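Local coordinates for sister chromatid cohesion protein (Chaetomium thermophilum, PDB 5T8V) that probably helps load cohesin onto chromatin as the loader Scc2, of which this chain is the C-terminal HEAT-repeat fragment, at residues Ala1055-Phe1060 with Leu1126-Arg1131; Met1070-Leu1075 with Asp1138-Leu1143; Leu1143-Leu1148 with Pro1175-Leu1180. One frame throughout, in Å; residues are numbered along the deposited sequence.

Contact 1: residues Ala1055-Phe1060 with Leu1126-Arg1131; sequences AFQQVF and LKDITR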
ATOM      1  N   ALA A1055     -28.890  36.023 -45.976  1.00 54.48           N
ATOM      2  CA  ALA A1055     -29.159  36.323 -44.575  1.00 53.12           C
ATOM      3  C   ALA A1055     -28.096  35.716 -43.670  1.00 51.49           C
ATOM      4  O   ALA A1055     -27.727  36.316 -42.655  1.00 51.61           O
ATOM      5  CB  ALA A1055     -30.548  35.818 -44.187  1.00 52.11           C
ATOM      6  N   PHE A1056     -27.592  34.528 -44.014  1.00 54.27           N
ATOM      7  CA  PHE A1056     -26.506  33.941 -43.234  1.00 52.90           C
ATOM      8  C   PHE A1056     -25.234  34.771 -43.363  1.00 55.22           C
ATOM      9  O   PHE A1056     -24.591  35.104 -42.358  1.00 55.21           O
ATOM     10  CB  PHE A1056     -26.255  32.497 -43.681  1.00 51.48           C
ATOM     11  CG  PHE A1056     -27.304  31.511 -43.219  1.00 49.64           C
ATOM     12  CD1 PHE A1056     -28.401  31.919 -42.474  1.00 48.90           C
ATOM     13  CD2 PHE A1056     -27.179  30.165 -43.525  1.00 49.12           C
ATOM     14  CE1 PHE A1056     -29.350  31.005 -42.053  1.00 47.40           C
ATOM     15  CE2 PHE A1056     -28.127  29.248 -43.106  1.00 47.61           C
ATOM     16  CZ  PHE A1056     -29.212  29.669 -42.370  1.00 46.72           C
ATOM     17  N   GLN A1057     -24.851  35.116 -44.594  1.00 59.00           N
ATOM     18  CA  GLN A1057     -23.708  36.000 -44.789  1.00 61.35           C
ATOM     19  C   GLN A1057     -23.898  37.310 -44.037  1.00 61.99           C
ATOM     20  O   GLN A1057     -22.953  37.830 -43.433  1.00 62.52           O
ATOM     21  CB  GLN A1057     -23.493  36.267 -46.280  1.00 64.01           C
ATOM     22  CG  GLN A1057     -22.674  35.202 -46.997  1.00 64.83           C
ATOM     23  CD  GLN A1057     -21.217  35.197 -46.572  1.00 64.20           C
ATOM     24  OE1 GLN A1057     -20.834  35.868 -45.613  1.00 63.41           O
ATOM     25  NE2 GLN A1057     -20.395  34.441 -47.291  1.00 65.79           N
ATOM     26  N   GLN A1058     -25.114  37.859 -44.063  1.00 59.96           N
ATOM     27  CA  GLN A1058     -25.391  39.072 -43.302  1.00 61.11           C
ATOM     28  C   GLN A1058     -25.150  38.847 -41.815  1.00 58.39           C
ATOM     29  O   GLN A1058     -24.558  39.694 -41.135  1.00 60.08           O
ATOM     30  CB  GLN A1058     -26.829  39.525 -43.551  1.00 61.68           C
ATOM     31  CG  GLN A1058     -27.156  40.909 -43.002  1.00 63.67           C
ATOM     32  CD  GLN A1058     -26.309  42.012 -43.618  1.00 67.28           C
ATOM     33  OE1 GLN A1058     -25.921  42.959 -42.934  1.00 67.66           O
ATOM     34  NE2 GLN A1058     -26.025  41.900 -44.911  1.00 70.10           N
ATOM     35  N   VAL A1059     -25.599  37.704 -41.293  1.00 39.24           N
ATOM     36  CA  VAL A1059     -25.393  37.378 -39.884  1.00 38.09           C
ATOM     37  C   VAL A1059     -23.906  37.381 -39.558  1.00 38.40           C
ATOM     38  O   VAL A1059     -23.447  38.090 -38.653  1.00 38.75           O
ATOM     39  CB  VAL A1059     -26.038  36.022 -39.551  1.00 36.67           C
ATOM     40  CG1 VAL A1059     -25.507  35.461 -38.235  1.00 35.72           C
ATOM     41  CG2 VAL A1059     -27.549  36.157 -39.486  1.00 36.42           C
ATOM     42  N   PHE A1060     -23.129  36.581 -40.293  1.00 46.43           N
ATOM     43  CA  PHE A1060     -21.702  36.482 -40.009  1.00 46.05           C
ATOM     44  C   PHE A1060     -21.003  37.826 -40.167  1.00 49.73           C
ATOM     45  O   PHE A1060     -20.044  38.114 -39.441  1.00 50.73           O
ATOM     46  CB  PHE A1060     -21.062  35.432 -40.916  1.00 44.24           C
ATOM     47  CG  PHE A1060     -21.490  34.024 -40.609  1.00 40.99           C
ATOM     48  CD1 PHE A1060     -21.388  33.519 -39.323  1.00 39.14           C
ATOM     49  CD2 PHE A1060     -22.003  33.209 -41.604  1.00 40.65           C
ATOM     50  CE1 PHE A1060     -21.783  32.227 -39.038  1.00 37.33           C
ATOM     51  CE2 PHE A1060     -22.401  31.916 -41.324  1.00 37.12           C
ATOM     52  CZ  PHE A1060     -22.290  31.424 -40.040  1.00 36.69           C
ATOM     53  N   LEU A1126     -16.945  28.660 -44.544  1.00 48.54           N
ATOM     54  CA  LEU A1126     -15.785  28.132 -43.833  1.00 47.94           C
ATOM     55  C   LEU A1126     -15.000  29.245 -43.147  1.00 47.66           C
ATOM     56  O   LEU A1126     -14.647  29.134 -41.967  1.00 46.13           O
ATOM     57  CB  LEU A1126     -14.880  27.361 -44.795  1.00 49.54           C
ATOM     58  CG  LEU A1126     -13.634  26.732 -44.162  1.00 48.73           C
ATOM     59  CD1 LEU A1126     -14.020  25.657 -43.156  1.00 47.12           C
ATOM     60  CD2 LEU A1126     -12.719  26.162 -45.229  1.00 49.95           C
ATOM     61  N   LYS A1127     -14.712  30.327 -43.875  1.00 57.43           N
ATOM     62  CA  LYS A1127     -13.923  31.413 -43.301  1.00 58.29           C
ATOM     63  C   LYS A1127     -14.581  31.972 -42.045  1.00 56.23           C
ATOM     64  O   LYS A1127     -13.913  32.197 -41.029  1.00 55.22           O
ATOM     65  CB  LYS A1127     -13.724  32.517 -44.338  1.00 61.67           C
ATOM     66  CG  LYS A1127     -12.956  32.071 -45.574  1.00 64.98           C
ATOM     67  CD  LYS A1127     -12.835  33.196 -46.592  1.00 68.84           C
ATOM     68  CE  LYS A1127     -12.025  32.768 -47.807  1.00 70.49           C
ATOM     69  NZ  LYS A1127     -11.911  33.860 -48.818  1.00 73.00           N
ATOM     70  N   ASP A1128     -15.896  32.195 -42.093  1.00 56.62           N
ATOM     71  CA  ASP A1128     -16.593  32.779 -40.953  1.00 54.84           C
ATOM     72  C   ASP A1128     -16.596  31.827 -39.763  1.00 52.40           C
ATOM     73  O   ASP A1128     -16.291  32.231 -38.632  1.00 51.65           O
ATOM     74  CB  ASP A1128     -18.022  33.148 -41.349  1.00 54.99           C
ATOM     75  CG  ASP A1128     -18.070  34.115 -42.513  1.00 57.97           C
ATOM     76  OD1 ASP A1128     -18.000  35.337 -42.270  1.00 59.27           O
ATOM     77  OD2 ASP A1128     -18.173  33.652 -43.669  1.00 59.35           O
ATOM     78  N   ILE A1129     -16.933  30.556 -39.995  1.00 49.75           N
ATOM     79  CA  ILE A1129     -16.978  29.610 -38.883  1.00 48.30           C
ATOM     80  C   ILE A1129     -15.597  29.476 -38.259  1.00 48.36           C
ATOM     81  O   ILE A1129     -15.457  29.395 -37.031  1.00 48.24           O
ATOM     82  CB  ILE A1129     -17.526  28.245 -39.339  1.00 48.01           C
ATOM     83  CG1 ILE A1129     -18.822  28.398 -40.143  1.00 47.86           C
ATOM     84  CG2 ILE A1129     -17.827  27.389 -38.120  1.00 47.44           C
ATOM     85  CD1 ILE A1129     -19.232  27.140 -40.878  1.00 47.54           C
ATOM     86  N   THR A1130     -14.554  29.462 -39.091  1.00 40.74           N
ATOM     87  CA  THR A1130     -13.188  29.465 -38.576  1.00 41.05           C
ATOM     88  C   THR A1130     -12.946  30.684 -37.695  1.00 41.52           C
ATOM     89  O   THR A1130     -12.440  30.562 -36.574  1.00 41.02           O
ATOM     90  CB  THR A1130     -12.189  29.434 -39.737  1.00 42.53           C
ATOM     91  OG1 THR A1130     -12.365  28.231 -40.497  1.00 42.34           O
ATOM     92  CG2 THR A1130     -10.748  29.497 -39.224  1.00 42.56           C
ATOM     93  N   ARG A1131     -13.303  31.873 -38.189  1.00 47.97           N
ATOM     94  CA  ARG A1131     -13.135  33.088 -37.398  1.00 49.38           C
ATOM     95  C   ARG A1131     -13.779  32.941 -36.026  1.00 48.88           C
ATOM     96  O   ARG A1131     -13.151  33.223 -34.999  1.00 49.40           O
ATOM     97  CB  ARG A1131     -13.729  34.285 -38.140  1.00 51.26           C
ATOM     98  CG  ARG A1131     -13.626  35.603 -37.373  1.00 52.99           C
ATOM     99  CD  ARG A1131     -14.380  36.722 -38.068  1.00 55.28           C
ATOM    100  NE  ARG A1131     -15.787  36.386 -38.277  1.00 55.63           N
ATOM    101  CZ  ARG A1131     -16.711  36.380 -37.320  1.00 55.44           C
ATOM    102  NH1 ARG A1131     -16.385  36.686 -36.069  1.00 55.38           N
ATOM    103  NH2 ARG A1131     -17.965  36.061 -37.612  1.00 54.39           N
TER

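Contact 2: residues Met1070-Leu1075 with Asp1138-Leu1143; sequences MVLRSL and DDHAFL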
ATOM      1  N   MET A1070     -27.733  31.065 -33.816  1.00 44.18           N
ATOM      2  CA  MET A1070     -28.893  30.525 -34.522  1.00 43.15           C
ATOM      3  C   MET A1070     -28.496  29.839 -35.826  1.00 41.85           C
ATOM      4  O   MET A1070     -29.134  28.860 -36.229  1.00 40.80           O
ATOM      5  CB  MET A1070     -29.902  31.639 -34.797  1.00 44.64           C
ATOM      6  CG  MET A1070     -30.497  32.280 -33.543  1.00 44.65           C
ATOM      7  SD  MET A1070     -31.505  31.151 -32.564  1.00 43.07           S
ATOM      8  CE  MET A1070     -30.310  30.513 -31.389  1.00 42.08           C
ATOM      9  N   VAL A1071     -27.454  30.331 -36.496  1.00 39.04           N
ATOM     10  CA  VAL A1071     -26.995  29.712 -37.737  1.00 38.25           C
ATOM     11  C   VAL A1071     -26.101  28.512 -37.441  1.00 37.49           C
ATOM     12  O   VAL A1071     -26.241  27.443 -38.052  1.00 37.17           O
ATOM     13  CB  VAL A1071     -26.267  30.756 -38.606  1.00 39.27           C
ATOM     14  CG1 VAL A1071     -25.801  30.138 -39.923  1.00 40.04           C
ATOM     15  CG2 VAL A1071     -27.164  31.961 -38.866  1.00 39.72           C
ATOM     16  N   LEU A1072     -25.165  28.672 -36.501  1.00 38.90           N
ATOM     17  CA  LEU A1072     -24.217  27.601 -36.213  1.00 37.85           C
ATOM     18  C   LEU A1072     -24.928  26.347 -35.721  1.00 37.22           C
ATOM     19  O   LEU A1072     -24.517  25.229 -36.046  1.00 37.55           O
ATOM     20  CB  LEU A1072     -23.191  28.069 -35.181  1.00 36.01           C
ATOM     21  CG  LEU A1072     -22.172  29.107 -35.657  1.00 37.07           C
ATOM     22  CD1 LEU A1072     -21.345  29.607 -34.484  1.00 37.10           C
ATOM     23  CD2 LEU A1072     -21.270  28.532 -36.741  1.00 37.76           C
ATOM     24  N   ARG A1073     -25.989  26.507 -34.929  1.00 37.11           N
ATOM     25  CA  ARG A1073     -26.711  25.339 -34.433  1.00 36.68           C
ATOM     26  C   ARG A1073     -27.403  24.601 -35.572  1.00 36.45           C
ATOM     27  O   ARG A1073     -27.393  23.363 -35.617  1.00 36.79           O
ATOM     28  CB  ARG A1073     -27.715  25.761 -33.363  1.00 37.19           C
ATOM     29  CG  ARG A1073     -27.058  26.164 -32.051  1.00 38.38           C
ATOM     30  CD  ARG A1073     -28.060  26.690 -31.040  1.00 40.32           C
ATOM     31  NE  ARG A1073     -27.444  26.900 -29.731  1.00 42.13           N
ATOM     32  CZ  ARG A1073     -28.060  27.448 -28.688  1.00 43.82           C
ATOM     33  NH1 ARG A1073     -29.320  27.854 -28.789  1.00 44.53           N
ATOM     34  NH2 ARG A1073     -27.413  27.594 -27.540  1.00 44.61           N
ATOM     35  N   SER A1074     -27.998  25.343 -36.507  1.00 32.08           N
ATOM     36  CA  SER A1074     -28.605  24.717 -37.676  1.00 32.79           C
ATOM     37  C   SER A1074     -27.567  23.938 -38.474  1.00 33.34           C
ATOM     38  O   SER A1074     -27.754  22.750 -38.768  1.00 33.94           O
ATOM     39  CB  SER A1074     -29.270  25.779 -38.552  1.00 33.12           C
ATOM     40  OG  SER A1074     -29.927  25.185 -39.657  1.00 34.03           O
ATOM     41  N   LEU A1075     -26.456  24.592 -38.830  1.00 35.11           N
ATOM     42  CA  LEU A1075     -25.404  23.891 -39.560  1.00 35.72           C
ATOM     43  C   LEU A1075     -24.907  22.674 -38.790  1.00 36.12           C
ATOM     44  O   LEU A1075     -24.568  21.651 -39.396  1.00 37.75           O
ATOM     45  CB  LEU A1075     -24.242  24.842 -39.852  1.00 35.91           C
ATOM     46  CG  LEU A1075     -24.572  26.117 -40.635  1.00 36.71           C
ATOM     47  CD1 LEU A1075     -23.301  26.902 -40.917  1.00 36.24           C
ATOM     48  CD2 LEU A1075     -25.306  25.805 -41.932  1.00 37.35           C
ATOM     49  N   ASP A1138     -14.596  30.723 -25.327  1.00 73.27           N
ATOM     50  CA  ASP A1138     -15.816  30.436 -24.590  1.00 71.74           C
ATOM     51  C   ASP A1138     -16.640  29.384 -25.332  1.00 69.20           C
ATOM     52  O   ASP A1138     -16.237  28.853 -26.369  1.00 69.48           O
ATOM     53  CB  ASP A1138     -16.613  31.724 -24.363  1.00 72.49           C
ATOM     54  CG  ASP A1138     -16.715  32.577 -25.612  1.00 73.07           C
ATOM     55  OD1 ASP A1138     -16.694  32.009 -26.725  1.00 71.54           O
ATOM     56  OD2 ASP A1138     -16.808  33.816 -25.481  1.00 74.96           O
ATOM     57  N   ASP A1139     -17.820  29.081 -24.784  1.00 62.69           N
ATOM     58  CA  ASP A1139     -18.632  27.986 -25.310  1.00 60.05           C
ATOM     59  C   ASP A1139     -19.045  28.235 -26.757  1.00 58.43           C
ATOM     60  O   ASP A1139     -19.150  27.291 -27.549  1.00 57.51           O
ATOM     61  CB  ASP A1139     -19.863  27.784 -24.429  1.00 59.68           C
ATOM     62  CG  ASP A1139     -19.523  27.174 -23.085  1.00 60.01           C
ATOM     63  OD1 ASP A1139     -18.678  26.255 -23.047  1.00 59.85           O
ATOM     64  OD2 ASP A1139     -20.098  27.618 -22.067  1.00 60.25           O
ATOM     65  N   HIS A1140     -19.299  29.492 -27.117  1.00 50.58           N
ATOM     66  CA  HIS A1140     -19.677  29.809 -28.490  1.00 48.92           C
ATOM     67  C   HIS A1140     -18.612  29.330 -29.471  1.00 47.70           C
ATOM     68  O   HIS A1140     -18.904  28.607 -30.438  1.00 46.80           O
ATOM     69  CB  HIS A1140     -19.902  31.315 -28.618  1.00 49.68           C
ATOM     70  CG  HIS A1140     -20.640  31.714 -29.853  1.00 49.94           C
ATOM     71  ND1 HIS A1140     -20.218  32.738 -30.675  1.00 51.13           N
ATOM     72  CD2 HIS A1140     -21.776  31.231 -30.408  1.00 49.67           C
ATOM     73  CE1 HIS A1140     -21.061  32.865 -31.683  1.00 51.27           C
ATOM     74  NE2 HIS A1140     -22.016  31.963 -31.545  1.00 50.38           N
ATOM     75  N   ALA A1141     -17.360  29.721 -29.228  1.00 47.58           N
ATOM     76  CA  ALA A1141     -16.256  29.202 -30.023  1.00 47.07           C
ATOM     77  C   ALA A1141     -16.276  27.680 -30.051  1.00 45.66           C
ATOM     78  O   ALA A1141     -15.988  27.067 -31.086  1.00 45.58           O
ATOM     79  CB  ALA A1141     -14.927  29.712 -29.467  1.00 48.32           C
ATOM     80  N   PHE A1142     -16.627  27.049 -28.923  1.00 42.96           N
ATOM     81  CA  PHE A1142     -16.700  25.592 -28.910  1.00 42.19           C
ATOM     82  C   PHE A1142     -17.761  25.084 -29.875  1.00 40.75           C
ATOM     83  O   PHE A1142     -17.601  24.009 -30.462  1.00 40.04           O
ATOM     84  CB  PHE A1142     -16.989  25.048 -27.517  1.00 43.01           C
ATOM     85  CG  PHE A1142     -17.253  23.570 -27.511  1.00 43.59           C
ATOM     86  CD1 PHE A1142     -16.238  22.674 -27.807  1.00 44.61           C
ATOM     87  CD2 PHE A1142     -18.517  23.077 -27.243  1.00 43.29           C
ATOM     88  CE1 PHE A1142     -16.475  21.313 -27.818  1.00 44.55           C
ATOM     89  CE2 PHE A1142     -18.760  21.714 -27.252  1.00 43.76           C
ATOM     90  CZ  PHE A1142     -17.737  20.832 -27.541  1.00 44.28           C
ATOM     91  N   LEU A1143     -18.864  25.820 -30.027  1.00 37.83           N
ATOM     92  CA  LEU A1143     -19.860  25.459 -31.028  1.00 37.29           C
ATOM     93  C   LEU A1143     -19.267  25.551 -32.426  1.00 37.58           C
ATOM     94  O   LEU A1143     -19.435  24.640 -33.250  1.00 37.66           O
ATOM     95  CB  LEU A1143     -21.085  26.365 -30.895  1.00 37.65           C
ATOM     96  CG  LEU A1143     -22.235  26.119 -31.875  1.00 38.14           C
ATOM     97  CD1 LEU A1143     -22.808  24.725 -31.709  1.00 37.58           C
ATOM     98  CD2 LEU A1143     -23.323  27.166 -31.689  1.00 38.46           C
TER

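Contact 3: residues Leu1143-Leu1148 with Pro1175-Leu1180; sequences LAVEVL and PRISEL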
ATOM      1  N   LEU A1143     -18.864  25.820 -30.027  1.00 37.83           N
ATOM      2  CA  LEU A1143     -19.860  25.459 -31.028  1.00 37.29           C
ATOM      3  C   LEU A1143     -19.267  25.551 -32.426  1.00 37.58           C
ATOM      4  O   LEU A1143     -19.435  24.640 -33.250  1.00 37.66           O
ATOM      5  CB  LEU A1143     -21.085  26.365 -30.895  1.00 37.65           C
ATOM      6  CG  LEU A1143     -22.235  26.119 -31.875  1.00 38.14           C
ATOM      7  CD1 LEU A1143     -22.808  24.725 -31.709  1.00 37.58           C
ATOM      8  CD2 LEU A1143     -23.323  27.166 -31.689  1.00 38.46           C
ATOM      9  N   ALA A1144     -18.549  26.642 -32.709  1.00 47.19           N
ATOM     10  CA  ALA A1144     -17.925  26.788 -34.021  1.00 48.42           C
ATOM     11  C   ALA A1144     -16.997  25.613 -34.325  1.00 49.24           C
ATOM     12  O   ALA A1144     -17.135  24.945 -35.357  1.00 50.69           O
ATOM     13  CB  ALA A1144     -17.164  28.111 -34.097  1.00 49.55           C
ATOM     14  N   VAL A1145     -16.039  25.345 -33.433  1.00 43.99           N
ATOM     15  CA  VAL A1145     -15.128  24.224 -33.646  1.00 44.60           C
ATOM     16  C   VAL A1145     -15.881  22.907 -33.669  1.00 44.03           C
ATOM     17  O   VAL A1145     -15.400  21.932 -34.254  1.00 44.94           O
ATOM     18  CB  VAL A1145     -14.022  24.192 -32.567  1.00 45.07           C
ATOM     19  CG1 VAL A1145     -14.623  24.038 -31.200  1.00 45.08           C
ATOM     20  CG2 VAL A1145     -13.032  23.065 -32.838  1.00 45.60           C
ATOM     21  N   GLU A1146     -17.047  22.843 -33.029  1.00 45.42           N
ATOM     22  CA  GLU A1146     -17.852  21.630 -33.096  1.00 46.28           C
ATOM     23  C   GLU A1146     -18.444  21.448 -34.485  1.00 47.10           C
ATOM     24  O   GLU A1146     -18.702  20.314 -34.906  1.00 47.70           O
ATOM     25  CB  GLU A1146     -18.954  21.671 -32.039  1.00 46.87           C
ATOM     26  CG  GLU A1146     -19.618  20.333 -31.777  1.00 48.22           C
ATOM     27  CD  GLU A1146     -20.555  20.378 -30.586  1.00 49.36           C
ATOM     28  OE1 GLU A1146     -20.629  21.437 -29.929  1.00 48.99           O
ATOM     29  OE2 GLU A1146     -21.218  19.357 -30.309  1.00 50.86           O
ATOM     30  N   VAL A1147     -18.665  22.548 -35.208  1.00 47.07           N
ATOM     31  CA  VAL A1147     -19.060  22.451 -36.610  1.00 46.35           C
ATOM     32  C   VAL A1147     -17.864  22.092 -37.484  1.00 46.96           C
ATOM     33  O   VAL A1147     -17.964  21.230 -38.367  1.00 48.07           O
ATOM     34  CB  VAL A1147     -19.722  23.766 -37.059  1.00 45.84           C
ATOM     35  CG1 VAL A1147     -19.911  23.800 -38.576  1.00 46.75           C
ATOM     36  CG2 VAL A1147     -21.060  23.942 -36.361  1.00 44.68           C
ATOM     37  N   LEU A1148     -16.716  22.740 -37.259  1.00 44.26           N
ATOM     38  CA  LEU A1148     -15.545  22.464 -38.090  1.00 45.34           C
ATOM     39  C   LEU A1148     -15.072  21.027 -37.928  1.00 44.34           C
ATOM     40  O   LEU A1148     -14.603  20.410 -38.889  1.00 44.87           O
ATOM     41  CB  LEU A1148     -14.410  23.431 -37.756  1.00 46.75           C
ATOM     42  CG  LEU A1148     -14.249  24.567 -38.764  1.00 48.23           C
ATOM     43  CD1 LEU A1148     -15.518  25.383 -38.803  1.00 48.92           C
ATOM     44  CD2 LEU A1148     -13.060  25.443 -38.406  1.00 47.90           C
ATOM     45  N   PRO A1175     -11.186  22.893 -22.007  1.00 62.80           N
ATOM     46  CA  PRO A1175     -10.939  21.465 -22.284  1.00 62.44           C
ATOM     47  C   PRO A1175     -11.705  20.932 -23.483  1.00 60.86           C
ATOM     48  O   PRO A1175     -11.186  20.078 -24.212  1.00 61.22           O
ATOM     49  CB  PRO A1175     -11.373  20.778 -20.980  1.00 63.07           C
ATOM     50  CG  PRO A1175     -11.297  21.836 -19.940  1.00 64.18           C
ATOM     51  CD  PRO A1175     -11.661  23.108 -20.629  1.00 63.52           C
ATOM     52  N   ARG A1176     -12.928  21.412 -23.712  1.00 58.59           N
ATOM     53  CA  ARG A1176     -13.751  20.844 -24.774  1.00 58.22           C
ATOM     54  C   ARG A1176     -13.241  21.234 -26.156  1.00 57.72           C
ATOM     55  O   ARG A1176     -13.456  20.496 -27.124  1.00 56.45           O
ATOM     56  CB  ARG A1176     -15.204  21.280 -24.595  1.00 58.16           C
ATOM     57  CG  ARG A1176     -15.739  21.040 -23.193  1.00 59.13           C
ATOM     58  CD  ARG A1176     -17.072  20.312 -23.212  1.00 58.95           C
ATOM     59  NE  ARG A1176     -18.094  21.048 -23.950  1.00 58.76           N
ATOM     60  CZ  ARG A1176     -18.705  22.140 -23.499  1.00 59.86           C
ATOM     61  NH1 ARG A1176     -18.395  22.640 -22.310  1.00 61.05           N
ATOM     62  NH2 ARG A1176     -19.625  22.740 -24.241  1.00 59.77           N
ATOM     63  N   ILE A1177     -12.570  22.380 -26.273  1.00 38.47           N
ATOM     64  CA  ILE A1177     -11.930  22.740 -27.534  1.00 40.27           C
ATOM     65  C   ILE A1177     -10.625  21.974 -27.704  1.00 42.04           C
ATOM     66  O   ILE A1177     -10.322  21.472 -28.794  1.00 41.55           O
ATOM     67  CB  ILE A1177     -11.706  24.264 -27.600  1.00 40.62           C
ATOM     68  CG1 ILE A1177     -13.052  24.998 -27.598  1.00 39.76           C
ATOM     69  CG2 ILE A1177     -10.884  24.636 -28.841  1.00 41.16           C
ATOM     70  CD1 ILE A1177     -12.941  26.514 -27.546  1.00 40.21           C
ATOM     71  N   SER A1178      -9.836  21.869 -26.632  1.00 39.95           N
ATOM     72  CA  SER A1178      -8.535  21.217 -26.721  1.00 41.03           C
ATOM     73  C   SER A1178      -8.677  19.739 -27.068  1.00 40.91           C
ATOM     74  O   SER A1178      -7.927  19.216 -27.901  1.00 41.29           O
ATOM     75  CB  SER A1178      -7.781  21.389 -25.403  1.00 42.55           C
ATOM     76  OG  SER A1178      -6.543  20.699 -25.420  1.00 44.06           O
ATOM     77  N   GLU A1179      -9.630  19.048 -26.442  1.00 72.23           N
ATOM     78  CA  GLU A1179      -9.781  17.617 -26.684  1.00 73.32           C
ATOM     79  C   GLU A1179     -10.236  17.346 -28.115  1.00 71.14           C
ATOM     80  O   GLU A1179      -9.612  16.561 -28.839  1.00 71.21           O
ATOM     81  CB  GLU A1179     -10.767  17.022 -25.678  1.00 75.73           C
ATOM     82  CG  GLU A1179     -10.274  17.073 -24.238  1.00 78.51           C
ATOM     83  CD  GLU A1179     -11.343  16.686 -23.235  1.00 79.46           C
ATOM     84  OE1 GLU A1179     -12.411  16.191 -23.659  1.00 78.73           O
ATOM     85  OE2 GLU A1179     -11.115  16.878 -22.022  1.00 80.67           O
ATOM     86  N   LEU A1180     -11.323  17.992 -28.540  1.00 58.58           N
ATOM     87  CA  LEU A1180     -11.840  17.780 -29.888  1.00 57.53           C
ATOM     88  C   LEU A1180     -10.808  18.177 -30.939  1.00 58.01           C
ATOM     89  O   LEU A1180     -10.510  17.406 -31.862  1.00 58.49           O
ATOM     90  CB  LEU A1180     -13.136  18.572 -30.068  1.00 55.42           C
ATOM     91  CG  LEU A1180     -13.904  18.391 -31.378  1.00 53.79           C
ATOM     92  CD1 LEU A1180     -14.338  16.946 -31.569  1.00 53.84           C
ATOM     93  CD2 LEU A1180     -15.109  19.319 -31.403  1.00 52.35           C
TER

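Contact 1: residues Ala1055-Phe1060 with Leu1126-Arg1131
Phe1060 and Asp1128 meet because each first torsion turns its flat group beside its own backbone N: CG is anti to the carbonyl carbon in both, chi1 -69° in the phenylalanine and -58° in the aspartate. Asp1128 CB then sits over one face of the ring, 4.0 Å from the Phe1060 centroid, a CH-pi contact displaced toward the rim. The carboxylate continues past the ring with its plane tilted only 19° from it, and Asp1128 OD1 comes to rest 3.3 Å from Phe1060 CB. Ile1132 and Phe1125, from the same helix as Asp1128, and Val1071 of helix 1065-1086 also pack on the ring. With an alanine at Phe1060 the ring is gone, and Asp1128 CB would probably lose its CH-pi partner, with a gap opening beside Val1071. At the margin, Arg1131 bends at chi3 and brings NH2 3.4 Å from Phe1060 O, at an angle too poor for a hydrogen bond; a weak, long ion pair with Glu1068 gives the guanidinium a second neighbour. Helices 1050-1062 and 1115-1133 of this HEAT-repeat array are thus joined here by nonpolar contact of ring and aspartate CB, and shape rather than polar pairing probably sets the fit.

Contact 2: residues Met1070-Leu1075 with Asp1138-Leu1143
Leu1143 reaches across to Leu1072 with one methyl, CD2, which lies 3.6 Å from Leu1072 CB and forms the centre of this contact. Leu1143 CG is anti to the backbone N (chi1 -180°), which carries the branch from helix 1139-1154 toward helix 1065-1086. Leu1143 CD2 also lies 3.9 Å from Arg1073 CG, where the extended arginine chain crosses the leucine at about a right angle. Leu1072 answers with a methyl of its own: Leu1072 CD1 comes to the tip of the imidazole, 3.8 Å from His1140 NE2, in an oblique approach.

Around this first shell, Ile1129 and Ile1132 of helix 1115-1133 pack on Leu1072, and Ile1132 touches His1140 as well, so a third helix borders the leucine. Thr1069 and Lys1076 lie beside Leu1143, and Glu1068 beside His1140. Further out, Asp1138 is the N-cap of helix 1139-1154. Asp1138 OD1 accepts a weak capping bond from Ala1141 N at 3.5 Å, although the aspartate is poorly ordered.

Two helices of the HEAT-repeat solenoid, 39° apart in direction, therefore meet without a hydrogen bond between the segments. Their adhesion here is that of methyl and methylene groups, with the arginine contributing its hydrocarbon stem and the histidine a ring nitrogen packed against a methyl.

Contact 3: residues Leu1143-Leu1148 with Pro1175-Leu1180
Val1145 CG1 meets the CG1 methylene of Ile1177, 4.0 Å away, between two nearly parallel helices of the HEAT-repeat alpha-solenoid, 1139-1154 and 1175-1191, whose axes here come within 10.1 Å and diverge by 16°. This pair and Leu1180 make up the packed part of the contact. Val1145 CG1 stands between the backbone N and the carbonyl carbon (chi1 60°), a crowded position that directs this methyl at the isoleucine. Both side chains are buried, and Leu1169 of the short helix 1163-1169 packs on both of them, with Phe1166 adding to the cover of Val1145. The intervening helix thus backs the pair and makes a small apolar core of three helices.

Away from this core the packing thins and turns polar. Glu1146 and Arg1176 flank the junction, the arginine exposed, and their opposite charges stay well apart, with Glu1146 OE1 5.9 Å from Arg1176 NH2. Any attraction between them is likely to be modest. The guanidinium is engaged elsewhere, in a cation-pi contact with Phe1142 and a weak, long ion pair with Asp1139.

Back in the packed part, Leu1180 lies over the backbone of helix 1139-1154. Its CG is anti to the backbone N, sending the branch toward that helix, where it also touches Ala1149. There it meets main-chain atoms: Leu1180 CD2 lies 3.9 Å from Val1145 O and 4.0 Å from Glu1146 CA.

The three contacts lie side by side in a run of HEAT-repeat helices in the C-terminal part of the loader. Contact 1 and contact 2, with centres about 11 Å apart, interleave along the chain: helices 1050-1062 and 1065-1086 come first, then their partners 1115-1133 and 1139-1154. Contact 3 begins where contact 2 ends, at the shared Leu1143, and carries helix 1139-1154 on to helix 1175-1191; its centre is about 10 Å from that of contact 2 and 17 Å from that of contact 1. Val1071 of contact 2 packs on Phe1056 and Val1059 of contact 1, while Ile1129 packs on Leu1148 of contact 3. The result is one continuous apolar packing that joins each helix to the next but one.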